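Local coordinates for protein protoporphyrinogen oxidase (Exiguobacterium sibiricum, PDB 3LOV) that probably oxidises coproporphyrinogen III to coproporphyrin III with molecular oxygen, using bound FAD, in the coproporphyrin-dependent route to heme b, at residues Leu257-Arg262 with Arg268-His273; Leu7-Gly12 with Leu17-Tyr22; Leu141-Gln146 with Asn194-Gly199. One frame throughout, in Å; residues are numbered along the deposited sequence.

Contact 1 of 3, residues Leu257-Arg262 with Arg268-His273; sequences LLAISR and RLKTDH. With FAD (flavin-adenine dinucleotide), chain B.
Arg-268 O is held twice: Ser-261 N donates to it at 2.9 Å, in the carbonyl plane, and a water donates from 2.9 Å. The same water lies 2.8 Å from Ser-261 OG, so the serine hydroxyl and Arg-268 O share one water on this side of the strand pair. In the opposite direction Arg-268 N reaches Ser-261 O at 2.8 Å, an almost straight bond (171° at the hydrogen), closing the antiparallel hydrogen-bonded pair. Beyond it, Lys-270 gives its N-H to Ala-259 O and takes Leu-258 N on its own O. The aliphatic part of the lysine lies along the methyl of Ala-259, CB to CB 3.8 Å, while its ammonium end leads away, as suits an exposed face. Ile-260 and Leu-269 share the opposite, apolar face, and Leu-257, with CG anti to the backbone N (chi1 170°), swings CD1 to 3.6 Å from Leu-269 CB. The backbone of Leu-257 reads the adenine: its N donates to FAD N1A at 3.1 Å, and N6A donates to its O at 3.3 Å. The beta hairpin of strands 259-263 and 266-270 thus follows closely on a residue that binds the adenine of FAD.

Contact 2 of 3, residues Leu7-Gly12 with Leu17-Tyr22; sequences LVIVGG and LAAAYY. With FAD (flavin-adenine dinucleotide), chain B.
Ile-9 pushes its CD1 methyl against the backbone of helix 14-26, 3.6 Å from Ala-20 CA. Two alanine methyls lie on the same small patch, Ala-20 CB the nearer at 3.9 Å from Ile-9 CD1 and Ala-19 CB at 4.1 Å from it. The CG1 of Ile-9 stands anti to the carbonyl carbon (chi1 -71°), and the nearly extended second torsion (158°) carries CD1 on to the helix. A branched residue reaches out from the strand, whereas alanines answer it from the helix: with so little side chain at Ala-19 and Ala-20, the CA atoms of Ile-9 and Ala-20 come as near as 7.3 Å. Further along, Leu-17 lays CD1 3.8 Å from Gly-12 O, beside the turn that joins strand to helix. That turn belongs to the FAD pocket. Gly-11 has a positive phi (108°), and its CA lies only 3.4 Å from the ribose oxygen O4B of FAD; a beta carbon here would run into both O4B and the carbonyl O of Val-10, which explains the glycine. Gly-12 gives its N-H to Glu-36 OE1, which is also hydrogen-bonded to FAD. Val-10 sets its CG1 methyl 3.5 Å from C2A of the adenine. Strand, glycine-rich turn and helix together match the GxGxxG pattern of Rossmann-type dinucleotide folds, consistent with the bound cofactor. All residues touching across the contact are buried. Strand 6-10 runs between strands 31-35 and 280-283 in the parallel sheet, bonded to both through its backbone. Ala-19 also touches Leu-282 of strand 280-283 and Ala-454 of helix 447-463, while Tyr-21 and Tyr-22 pack on helix 68-75, and Tyr-22 reaches helix 447-463 too.

Contact 3 of 3, residues Leu141-Gln146 with Asn194-Gly199; sequences LRIPEQ and NEQKAG
Ile-143 directs its CB toward helix 189-198 and from there divides its contacts between two successive helical residues. The CG2 branch approaches Gln-196 OE1 to 3.5 Å, a van der Waals contact with the amide oxygen. The other branch leaves through CG1, anti to the carbonyl carbon, and bends again at chi2 (-90°), which brings CD1 down on the helix. There CD1 sits 3.6 Å from Gln-196 N and 3.7 Å from Gln-196 CB, and 3.8 Å from Glu-195 CG. The side chains of Ile-143 and Gln-196 cross at about a right angle. In this way the loop between helices 124-135 and 150-158 is packed onto helix 189-198, in a largely helical part of the chain well away from the FAD site. Glu-195 suits its buried place in two ways. Its extended chain offers methylenes to the isoleucine methyl, and each carboxylate oxygen has a partner beyond it: OE1 is bonded to Tyr-153 OH and OE2 forms a salt bridge with Arg-157, both on helix 150-158. Within the loop, Arg-142 curls back so that NH1 donates to Leu-141 O at 3.1 Å, from above the carbonyl plane, and also bonds to Asp-139 O.

Contacts 1 and 2 are neighbours around the adenine end of FAD, their centres about 17 Å apart. They touch directly: Leu-269 CD2 lies 3.6 Å from Val-8 CG1, and Leu-257 packs on Val-10, so Leu-269 of the hairpin and the nearby Leu-257 both pack on strand 6-10. Contact 2 is wholly buried, joining strand to helix by aliphatic contacts without a hydrogen bond between the segments, whereas contact 1 is partly exposed and relies on backbone hydrogen bonds and a water. Contact 3 shares no element with either, its centre about 51 Å from that of contact 1 and 41 Å from that of contact 2. There one isoleucine meets a buried glutamate and an exposed glutamine, backbone included, in a partly buried contact.

Contact 1 of 3, residues Leu257-Arg262 with Arg268-His273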
loop_
_atom_site.group_PDB
_atom_site.type_symbol
_atom_site.label_atom_id
_atom_site.label_comp_id
_atom_site.label_asym_id
_atom_site.label_seq_id
_atom_site.Cartn_x
_atom_site.Cartn_y
_atom_site.Cartn_z
ATOM N N LEU A 257 12.303 15.597 14.054
ATOM C CA LEU A 257 12.246 17.017 13.712
ATOM C C LEU A 257 11.057 17.565 14.469
ATOM O O LEU A 257 9.969 17.007 14.378
ATOM C CB LEU A 257 12.042 17.230 12.206
ATOM C CG LEU A 257 11.719 18.662 11.766
ATOM C CD1 LEU A 257 12.951 19.542 12.048
ATOM C CD2 LEU A 257 11.274 18.771 10.286
ATOM N N LEU A 258 11.283 18.647 15.202
ATOM C CA LEU A 258 10.301 19.222 16.129
ATOM C C LEU A 258 9.737 20.554 15.663
ATOM O O LEU A 258 8.662 20.940 16.098
ATOM C CB LEU A 258 10.968 19.430 17.483
ATOM C CG LEU A 258 11.509 18.194 18.181
ATOM C CD1 LEU A 258 12.196 18.553 19.507
ATOM C CD2 LEU A 258 10.392 17.193 18.415
ATOM N N ALA A 259 10.449 21.268 14.795
ATOM C CA ALA A 259 10.024 22.609 14.366
ATOM C C ALA A 259 10.907 23.086 13.248
ATOM O O ALA A 259 12.070 22.682 13.155
ATOM C CB ALA A 259 10.086 23.611 15.515
ATOM N N ILE A 260 10.348 23.938 12.395
ATOM C CA ILE A 260 11.095 24.585 11.293
ATOM C C ILE A 260 11.014 26.125 11.457
ATOM O O ILE A 260 9.936 26.686 11.571
ATOM C CB ILE A 260 10.525 24.149 9.915
ATOM C CG1 ILE A 260 10.659 22.612 9.727
ATOM C CG2 ILE A 260 11.220 24.875 8.736
ATOM C CD1 ILE A 260 10.084 22.092 8.413
ATOM N N SER A 261 12.149 26.811 11.481
ATOM C CA SER A 261 12.161 28.297 11.571
ATOM C C SER A 261 13.003 28.902 10.496
ATOM O O SER A 261 13.941 28.283 10.000
ATOM C CB SER A 261 12.738 28.721 12.894
ATOM O OG SER A 261 12.113 28.030 13.949
ATOM N N ARG A 262 12.727 30.159 10.191
ATOM C CA ARG A 262 13.446 30.830 9.144
ATOM C C ARG A 262 14.793 31.364 9.653
ATOM O O ARG A 262 14.869 31.911 10.742
ATOM C CB ARG A 262 12.572 31.929 8.561
ATOM C CG ARG A 262 11.221 31.349 8.105
ATOM C CD ARG A 262 10.474 32.293 7.213
ATOM N NE ARG A 262 9.037 31.985 7.211
ATOM C CZ ARG A 262 8.406 31.272 6.283
ATOM N NH1 ARG A 262 9.071 30.760 5.263
ATOM N NH2 ARG A 262 7.091 31.067 6.377
ATOM N N ARG A 268 16.270 26.747 10.099
ATOM C CA ARG A 268 16.802 26.190 11.288
ATOM C C ARG A 268 15.836 25.096 11.696
ATOM O O ARG A 268 14.652 25.379 11.918
ATOM C CB ARG A 268 16.893 27.257 12.373
ATOM C CG ARG A 268 17.328 26.734 13.706
ATOM C CD ARG A 268 17.628 27.891 14.674
ATOM N NE ARG A 268 17.708 27.408 16.048
ATOM C CZ ARG A 268 18.373 28.005 17.046
ATOM N NH1 ARG A 268 19.056 29.129 16.862
ATOM N NH2 ARG A 268 18.357 27.468 18.248
ATOM N N LEU A 269 16.338 23.863 11.798
ATOM C CA LEU A 269 15.493 22.694 12.096
ATOM C C LEU A 269 15.727 22.268 13.529
ATOM O O LEU A 269 16.841 21.908 13.907
ATOM C CB LEU A 269 15.776 21.556 11.117
ATOM C CG LEU A 269 15.056 21.537 9.762
ATOM C CD1 LEU A 269 15.034 22.836 9.024
ATOM C CD2 LEU A 269 15.719 20.472 8.880
ATOM N N LYS A 270 14.679 22.378 14.345
ATOM C CA LYS A 270 14.758 22.067 15.767
ATOM C C LYS A 270 14.680 20.577 16.070
ATOM O O LYS A 270 13.754 19.915 15.628
ATOM C CB LYS A 270 13.605 22.759 16.503
ATOM C CG LYS A 270 13.640 22.545 17.998
ATOM C CD LYS A 270 12.350 23.018 18.635
ATOM C CE LYS A 270 12.167 22.477 20.035
ATOM N NZ LYS A 270 12.280 23.548 21.005
ATOM N N THR A 271 15.606 20.082 16.887
ATOM C CA THR A 271 15.629 18.676 17.347
ATOM C C THR A 271 15.975 18.651 18.817
ATOM O O THR A 271 16.407 19.646 19.350
ATOM C CB THR A 271 16.712 17.853 16.627
ATOM O OG1 THR A 271 17.999 18.084 17.224
ATOM C CG2 THR A 271 16.752 18.134 15.095
ATOM N N ASP A 272 15.853 17.511 19.468
ATOM C CA ASP A 272 16.196 17.393 20.897
ATOM C C ASP A 272 17.658 17.676 21.237
ATOM O O ASP A 272 17.979 18.025 22.378
ATOM C CB ASP A 272 15.866 15.988 21.386
ATOM C CG ASP A 272 14.380 15.748 21.501
ATOM O OD1 ASP A 272 13.729 16.511 22.255
ATOM O OD2 ASP A 272 13.874 14.788 20.859
ATOM N N HIS A 273 18.535 17.503 20.251
ATOM C CA HIS A 273 19.967 17.624 20.451
ATOM C C HIS A 273 20.523 18.799 19.632
ATOM O O HIS A 273 21.598 18.707 19.053
ATOM C CB HIS A 273 20.643 16.306 20.050
ATOM C CG HIS A 273 19.884 15.084 20.490
ATOM N ND1 HIS A 273 19.750 14.726 21.815
ATOM C CD2 HIS A 273 19.200 14.153 19.779
ATOM C CE1 HIS A 273 19.028 13.622 21.902
ATOM N NE2 HIS A 273 18.683 13.253 20.680
HETATM P PA FAD B . 6.895 5.410 6.517
HETATM O O1A FAD B . 7.292 4.003 6.227
HETATM O O2A FAD B . 5.708 5.655 7.373
HETATM O O5B FAD B . 8.145 6.159 7.157
HETATM C C5B FAD B . 8.036 7.390 7.824
HETATM C C4B FAD B . 9.313 7.585 8.649
HETATM O O4B FAD B . 9.368 8.907 9.191
HETATM C C3B FAD B . 9.379 6.584 9.785
HETATM O O3B FAD B . 10.654 5.973 9.874
HETATM C C2B FAD B . 9.059 7.470 10.974
HETATM O O2B FAD B . 9.661 7.048 12.147
HETATM C C1B FAD B . 9.638 8.806 10.561
HETATM N N9A FAD B . 9.084 9.982 11.250
HETATM C C8A FAD B . 7.817 10.261 11.714
HETATM N N7A FAD B . 7.794 11.492 12.286
HETATM C C5A FAD B . 9.058 12.009 12.195
HETATM C C6A FAD B . 9.639 13.219 12.577
HETATM N N6A FAD B . 8.918 14.182 13.145
HETATM N N1A FAD B . 10.985 13.441 12.337
HETATM C C2A FAD B . 11.743 12.497 11.686
HETATM N N3A FAD B . 11.159 11.309 11.283
HETATM C C4A FAD B . 9.860 11.069 11.552
HETATM N N1 FAD B . 3.014 -1.127 -0.261
HETATM C C2 FAD B . 3.352 -2.044 -1.218
HETATM O O2 FAD B . 3.924 -1.689 -2.258
HETATM N N3 FAD B . 3.032 -3.366 -1.034
HETATM C C4 FAD B . 2.372 -3.799 0.058
HETATM O O4 FAD B . 2.149 -4.990 0.172
HETATM C C4X FAD B . 1.986 -2.894 1.024
HETATM N N5 FAD B . 1.350 -3.340 2.171
HETATM C C5X FAD B . 0.992 -2.402 3.143
HETATM C C6 FAD B . 0.314 -2.820 4.293
HETATM C C7 FAD B . -0.054 -1.887 5.276
HETATM C C7M FAD B . -0.773 -2.344 6.511
HETATM C C8 FAD B . 0.290 -0.530 5.133
HETATM C C8M FAD B . -0.098 0.515 6.164
HETATM C C9 FAD B . 0.978 -0.104 4.001
HETATM C C9A FAD B . 1.332 -1.028 2.991
HETATM N N10 FAD B . 2.024 -0.602 1.850
HETATM C C10 FAD B . 2.340 -1.546 0.865
HETATM C "C1'" FAD B . 2.404 0.838 1.597
HETATM C "C2'" FAD B . 3.869 1.049 2.053
HETATM O "O2'" FAD B . 3.941 0.827 3.412
HETATM C "C3'" FAD B . 4.396 2.460 1.759
HETATM O "O3'" FAD B . 4.615 2.507 0.355
HETATM C "C4'" FAD B . 5.738 2.835 2.439
HETATM O "O4'" FAD B . 6.059 2.122 3.618
HETATM C "C5'" FAD B . 5.764 4.294 2.849
HETATM O "O5'" FAD B . 7.049 4.614 3.317
HETATM P P FAD B . 7.357 6.101 3.748
HETATM O O1P FAD B . 6.686 7.112 2.855
HETATM O O2P FAD B . 8.820 6.351 4.023
HETATM O O3P FAD B . 6.587 6.250 5.184
HETATM O O HOH W 1 13.357 25.563 14.481
#

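Contact 2 of 3, residues Leu7-Gly12 with Leu17-Tyr22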
loop_
_atom_site.group_PDB
_atom_site.type_symbol
_atom_site.label_atom_id
_atom_site.label_comp_id
_atom_site.label_asym_id
_atom_site.label_seq_id
_atom_site.Cartn_x
_atom_site.Cartn_y
_atom_site.Cartn_z
ATOM N N LEU A 7 21.128 19.750 2.257
ATOM C CA LEU A 7 19.831 19.103 2.151
ATOM C C LEU A 7 19.590 18.320 3.436
ATOM O O LEU A 7 20.438 17.537 3.848
ATOM C CB LEU A 7 19.832 18.137 0.957
ATOM C CG LEU A 7 18.657 17.143 0.826
ATOM C CD1 LEU A 7 17.342 17.871 0.661
ATOM C CD2 LEU A 7 18.876 16.153 -0.347
ATOM N N VAL A 8 18.452 18.523 4.082
ATOM C CA VAL A 8 18.059 17.650 5.187
ATOM C C VAL A 8 16.810 16.893 4.735
ATOM O O VAL A 8 15.797 17.503 4.326
ATOM C CB VAL A 8 17.728 18.427 6.507
ATOM C CG1 VAL A 8 17.276 17.465 7.589
ATOM C CG2 VAL A 8 18.933 19.247 7.014
ATOM N N ILE A 9 16.888 15.582 4.827
ATOM C CA ILE A 9 15.776 14.672 4.494
ATOM C C ILE A 9 15.205 14.261 5.826
ATOM O O ILE A 9 15.980 13.906 6.745
ATOM C CB ILE A 9 16.301 13.443 3.730
ATOM C CG1 ILE A 9 16.737 13.860 2.333
ATOM C CG2 ILE A 9 15.245 12.275 3.682
ATOM C CD1 ILE A 9 17.738 12.886 1.679
ATOM N N VAL A 10 13.870 14.344 5.967
ATOM C CA VAL A 10 13.231 14.066 7.217
ATOM C C VAL A 10 12.360 12.784 7.079
ATOM O O VAL A 10 11.423 12.748 6.299
ATOM C CB VAL A 10 12.392 15.272 7.735
ATOM C CG1 VAL A 10 11.823 14.962 9.141
ATOM C CG2 VAL A 10 13.231 16.585 7.801
ATOM N N GLY A 11 12.701 11.752 7.860
ATOM C CA GLY A 11 12.033 10.457 7.846
ATOM C C GLY A 11 12.947 9.435 7.205
ATOM O O GLY A 11 13.494 9.688 6.122
ATOM N N GLY A 12 13.158 8.310 7.900
ATOM C CA GLY A 12 14.005 7.261 7.426
ATOM C C GLY A 12 13.309 5.996 6.973
ATOM O O GLY A 12 13.867 4.871 7.122
ATOM N N LEU A 17 15.050 7.091 2.557
ATOM C CA LEU A 17 16.275 6.356 2.207
ATOM C C LEU A 17 16.497 6.359 0.699
ATOM O O LEU A 17 17.613 6.597 0.227
ATOM C CB LEU A 17 16.237 4.917 2.744
ATOM C CG LEU A 17 16.558 4.767 4.231
ATOM C CD1 LEU A 17 16.361 3.351 4.710
ATOM C CD2 LEU A 17 17.998 5.249 4.490
ATOM N N ALA A 18 15.427 6.169 -0.064
ATOM C CA ALA A 18 15.490 6.351 -1.508
ATOM C C ALA A 18 15.853 7.784 -1.874
ATOM O O ALA A 18 16.630 8.027 -2.809
ATOM C CB ALA A 18 14.176 5.978 -2.165
ATOM N N ALA A 19 15.287 8.742 -1.164
ATOM C CA ALA A 19 15.642 10.111 -1.456
ATOM C C ALA A 19 17.177 10.321 -1.258
ATOM O O ALA A 19 17.801 11.007 -2.036
ATOM C CB ALA A 19 14.833 11.097 -0.594
ATOM N N ALA A 20 17.772 9.729 -0.234
ATOM C CA ALA A 20 19.180 10.022 0.051
ATOM C C ALA A 20 20.033 9.419 -1.067
ATOM O O ALA A 20 21.021 10.038 -1.485
ATOM C CB ALA A 20 19.595 9.472 1.382
ATOM N N TYR A 21 19.629 8.218 -1.514
ATOM C CA TYR A 21 20.320 7.444 -2.542
ATOM C C TYR A 21 20.357 8.266 -3.796
ATOM O O TYR A 21 21.414 8.441 -4.410
ATOM C CB TYR A 21 19.599 6.106 -2.823
ATOM C CG TYR A 21 20.206 5.337 -3.993
ATOM C CD1 TYR A 21 21.328 4.529 -3.825
ATOM C CD2 TYR A 21 19.664 5.442 -5.275
ATOM C CE1 TYR A 21 21.896 3.860 -4.916
ATOM C CE2 TYR A 21 20.219 4.796 -6.340
ATOM C CZ TYR A 21 21.329 3.990 -6.153
ATOM O OH TYR A 21 21.888 3.348 -7.225
ATOM N N TYR A 22 19.193 8.761 -4.196
ATOM C CA TYR A 22 19.109 9.526 -5.423
ATOM C C TYR A 22 19.788 10.887 -5.262
ATOM O O TYR A 22 20.345 11.395 -6.224
ATOM C CB TYR A 22 17.661 9.733 -5.868
ATOM C CG TYR A 22 16.945 8.481 -6.292
ATOM C CD1 TYR A 22 17.438 7.699 -7.323
ATOM C CD2 TYR A 22 15.751 8.091 -5.677
ATOM C CE1 TYR A 22 16.782 6.539 -7.728
ATOM C CE2 TYR A 22 15.076 6.919 -6.068
ATOM C CZ TYR A 22 15.618 6.146 -7.089
ATOM O OH TYR A 22 14.987 4.998 -7.494
HETATM P PA FAD B . 6.895 5.410 6.517
HETATM O O1A FAD B . 7.292 4.003 6.227
HETATM O O2A FAD B . 5.708 5.655 7.373
HETATM O O5B FAD B . 8.145 6.159 7.157
HETATM C C5B FAD B . 8.036 7.390 7.824
HETATM C C4B FAD B . 9.313 7.585 8.649
HETATM O O4B FAD B . 9.368 8.907 9.191
HETATM C C3B FAD B . 9.379 6.584 9.785
HETATM O O3B FAD B . 10.654 5.973 9.874
HETATM C C2B FAD B . 9.059 7.470 10.974
HETATM O O2B FAD B . 9.661 7.048 12.147
HETATM C C1B FAD B . 9.638 8.806 10.561
HETATM N N9A FAD B . 9.084 9.982 11.250
HETATM C C8A FAD B . 7.817 10.261 11.714
HETATM N N7A FAD B . 7.794 11.492 12.286
HETATM C C5A FAD B . 9.058 12.009 12.195
HETATM C C6A FAD B . 9.639 13.219 12.577
HETATM N N6A FAD B . 8.918 14.182 13.145
HETATM N N1A FAD B . 10.985 13.441 12.337
HETATM C C2A FAD B . 11.743 12.497 11.686
HETATM N N3A FAD B . 11.159 11.309 11.283
HETATM C C4A FAD B . 9.860 11.069 11.552
HETATM N N1 FAD B . 3.014 -1.127 -0.261
HETATM C C2 FAD B . 3.352 -2.044 -1.218
HETATM O O2 FAD B . 3.924 -1.689 -2.258
HETATM N N3 FAD B . 3.032 -3.366 -1.034
HETATM C C4 FAD B . 2.372 -3.799 0.058
HETATM O O4 FAD B . 2.149 -4.990 0.172
HETATM C C4X FAD B . 1.986 -2.894 1.024
HETATM N N5 FAD B . 1.350 -3.340 2.171
HETATM C C5X FAD B . 0.992 -2.402 3.143
HETATM C C6 FAD B . 0.314 -2.820 4.293
HETATM C C7 FAD B . -0.054 -1.887 5.276
HETATM C C7M FAD B . -0.773 -2.344 6.511
HETATM C C8 FAD B . 0.290 -0.530 5.133
HETATM C C8M FAD B . -0.098 0.515 6.164
HETATM C C9 FAD B . 0.978 -0.104 4.001
HETATM C C9A FAD B . 1.332 -1.028 2.991
HETATM N N10 FAD B . 2.024 -0.602 1.850
HETATM C C10 FAD B . 2.340 -1.546 0.865
HETATM C "C1'" FAD B . 2.404 0.838 1.597
HETATM C "C2'" FAD B . 3.869 1.049 2.053
HETATM O "O2'" FAD B . 3.941 0.827 3.412
HETATM C "C3'" FAD B . 4.396 2.460 1.759
HETATM O "O3'" FAD B . 4.615 2.507 0.355
HETATM C "C4'" FAD B . 5.738 2.835 2.439
HETATM O "O4'" FAD B . 6.059 2.122 3.618
HETATM C "C5'" FAD B . 5.764 4.294 2.849
HETATM O "O5'" FAD B . 7.049 4.614 3.317
HETATM P P FAD B . 7.357 6.101 3.748
HETATM O O1P FAD B . 6.686 7.112 2.855
HETATM O O2P FAD B . 8.820 6.351 4.023
HETATM O O3P FAD B . 6.587 6.250 5.184
#

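Contact 3 of 3, residues Leu141-Gln146 with Asn194-Gly199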
loop_
_atom_site.group_PDB
_atom_site.type_symbol
_atom_site.label_atom_id
_atom_site.label_comp_id
_atom_site.label_asym_id
_atom_site.label_seq_id
_atom_site.Cartn_x
_atom_site.Cartn_y
_atom_site.Cartn_z
ATOM N N LEU A 141 -25.809 4.878 -20.832
ATOM C CA LEU A 141 -24.427 4.996 -20.300
ATOM C C LEU A 141 -23.587 5.983 -21.102
ATOM O O LEU A 141 -23.724 6.064 -22.330
ATOM C CB LEU A 141 -23.702 3.656 -20.331
ATOM C CG LEU A 141 -24.257 2.560 -19.424
ATOM C CD1 LEU A 141 -23.698 1.220 -19.839
ATOM C CD2 LEU A 141 -23.978 2.894 -17.950
ATOM N N ARG A 142 -22.705 6.718 -20.419
ATOM C CA ARG A 142 -21.735 7.629 -21.048
ATOM C C ARG A 142 -20.357 7.376 -20.470
ATOM O O ARG A 142 -20.211 7.237 -19.245
ATOM C CB ARG A 142 -22.078 9.095 -20.752
ATOM C CG ARG A 142 -23.396 9.566 -21.300
ATOM C CD ARG A 142 -23.365 9.702 -22.822
ATOM N NE ARG A 142 -24.666 10.167 -23.319
ATOM C CZ ARG A 142 -25.673 9.383 -23.714
ATOM N NH1 ARG A 142 -25.584 8.054 -23.703
ATOM N NH2 ARG A 142 -26.798 9.938 -24.132
ATOM N N ILE A 143 -19.351 7.313 -21.335
ATOM C CA ILE A 143 -17.946 7.244 -20.899
ATOM C C ILE A 143 -17.644 8.505 -20.038
ATOM O O ILE A 143 -17.913 9.634 -20.480
ATOM C CB ILE A 143 -16.981 7.214 -22.130
ATOM C CG1 ILE A 143 -17.125 5.897 -22.890
ATOM C CG2 ILE A 143 -15.517 7.439 -21.692
ATOM C CD1 ILE A 143 -16.191 4.788 -22.405
ATOM N N PRO A 144 -17.092 8.329 -18.825
ATOM C CA PRO A 144 -16.807 9.550 -18.041
ATOM C C PRO A 144 -15.652 10.346 -18.645
ATOM O O PRO A 144 -14.597 9.785 -18.933
ATOM C CB PRO A 144 -16.469 9.024 -16.642
ATOM C CG PRO A 144 -16.002 7.595 -16.885
ATOM C CD PRO A 144 -16.693 7.094 -18.125
ATOM N N GLU A 145 -15.907 11.628 -18.893
ATOM C CA GLU A 145 -14.882 12.576 -19.340
ATOM C C GLU A 145 -14.041 13.076 -18.179
ATOM O O GLU A 145 -12.835 13.126 -18.277
ATOM C CB GLU A 145 -15.527 13.784 -20.008
ATOM C CG GLU A 145 -16.074 13.504 -21.395
ATOM C CD GLU A 145 -16.158 14.768 -22.235
ATOM O OE1 GLU A 145 -15.099 15.218 -22.741
ATOM O OE2 GLU A 145 -17.276 15.308 -22.379
ATOM N N GLN A 146 -14.695 13.455 -17.090
ATOM C CA GLN A 146 -14.023 13.857 -15.849
ATOM C C GLN A 146 -13.955 12.635 -14.923
ATOM O O GLN A 146 -14.839 11.763 -14.960
ATOM C CB GLN A 146 -14.804 14.946 -15.120
ATOM C CG GLN A 146 -15.713 15.857 -15.983
ATOM C CD GLN A 146 -14.933 16.750 -16.930
ATOM O OE1 GLN A 146 -15.277 16.875 -18.114
ATOM N NE2 GLN A 146 -13.875 17.380 -16.413
ATOM N N ASN A 194 -10.543 0.709 -22.395
ATOM C CA ASN A 194 -11.045 -0.467 -23.075
ATOM C C ASN A 194 -12.522 -0.422 -23.395
ATOM O O ASN A 194 -12.914 -0.854 -24.482
ATOM C CB ASN A 194 -10.647 -1.719 -22.312
ATOM C CG ASN A 194 -9.135 -1.950 -22.352
ATOM O OD1 ASN A 194 -8.537 -2.335 -21.372
ATOM N ND2 ASN A 194 -8.539 -1.720 -23.489
ATOM N N GLU A 195 -13.328 0.150 -22.500
ATOM C CA GLU A 195 -14.739 0.359 -22.765
ATOM C C GLU A 195 -14.933 1.258 -23.990
ATOM O O GLU A 195 -15.846 1.060 -24.808
ATOM C CB GLU A 195 -15.420 1.040 -21.556
ATOM C CG GLU A 195 -16.933 1.129 -21.673
ATOM C CD GLU A 195 -17.668 1.729 -20.445
ATOM O OE1 GLU A 195 -17.029 2.069 -19.438
ATOM O OE2 GLU A 195 -18.912 1.872 -20.511
ATOM N N GLN A 196 -14.125 2.305 -24.070
ATOM C CA GLN A 196 -14.256 3.251 -25.150
ATOM C C GLN A 196 -13.879 2.592 -26.498
ATOM O O GLN A 196 -14.527 2.821 -27.506
ATOM C CB GLN A 196 -13.376 4.450 -24.845
ATOM C CG GLN A 196 -13.453 5.564 -25.871
ATOM C CD GLN A 196 -13.038 6.907 -25.280
ATOM O OE1 GLN A 196 -13.003 7.089 -24.058
ATOM N NE2 GLN A 196 -12.717 7.852 -26.149
ATOM N N LYS A 197 -12.855 1.755 -26.473
ATOM C CA LYS A 197 -12.372 1.019 -27.655
ATOM C C LYS A 197 -13.385 -0.046 -28.109
ATOM O O LYS A 197 -13.754 -0.115 -29.296
ATOM C CB LYS A 197 -11.053 0.343 -27.284
ATOM C CG LYS A 197 -10.117 -0.001 -28.412
ATOM C CD LYS A 197 -8.659 0.072 -27.924
ATOM C CE LYS A 197 -7.671 -0.435 -28.990
ATOM N NZ LYS A 197 -7.523 -1.929 -28.942
ATOM N N ALA A 198 -13.850 -0.858 -27.150
ATOM C CA ALA A 198 -14.729 -2.001 -27.422
ATOM C C ALA A 198 -16.202 -1.625 -27.453
ATOM O O ALA A 198 -17.048 -2.470 -27.785
ATOM C CB ALA A 198 -14.480 -3.128 -26.409
ATOM N N GLY A 199 -16.514 -0.370 -27.108
ATOM C CA GLY A 199 -17.915 0.130 -27.053
ATOM C C GLY A 199 -18.804 -0.343 -25.881
ATOM O O GLY A 199 -19.910 0.145 -25.700
#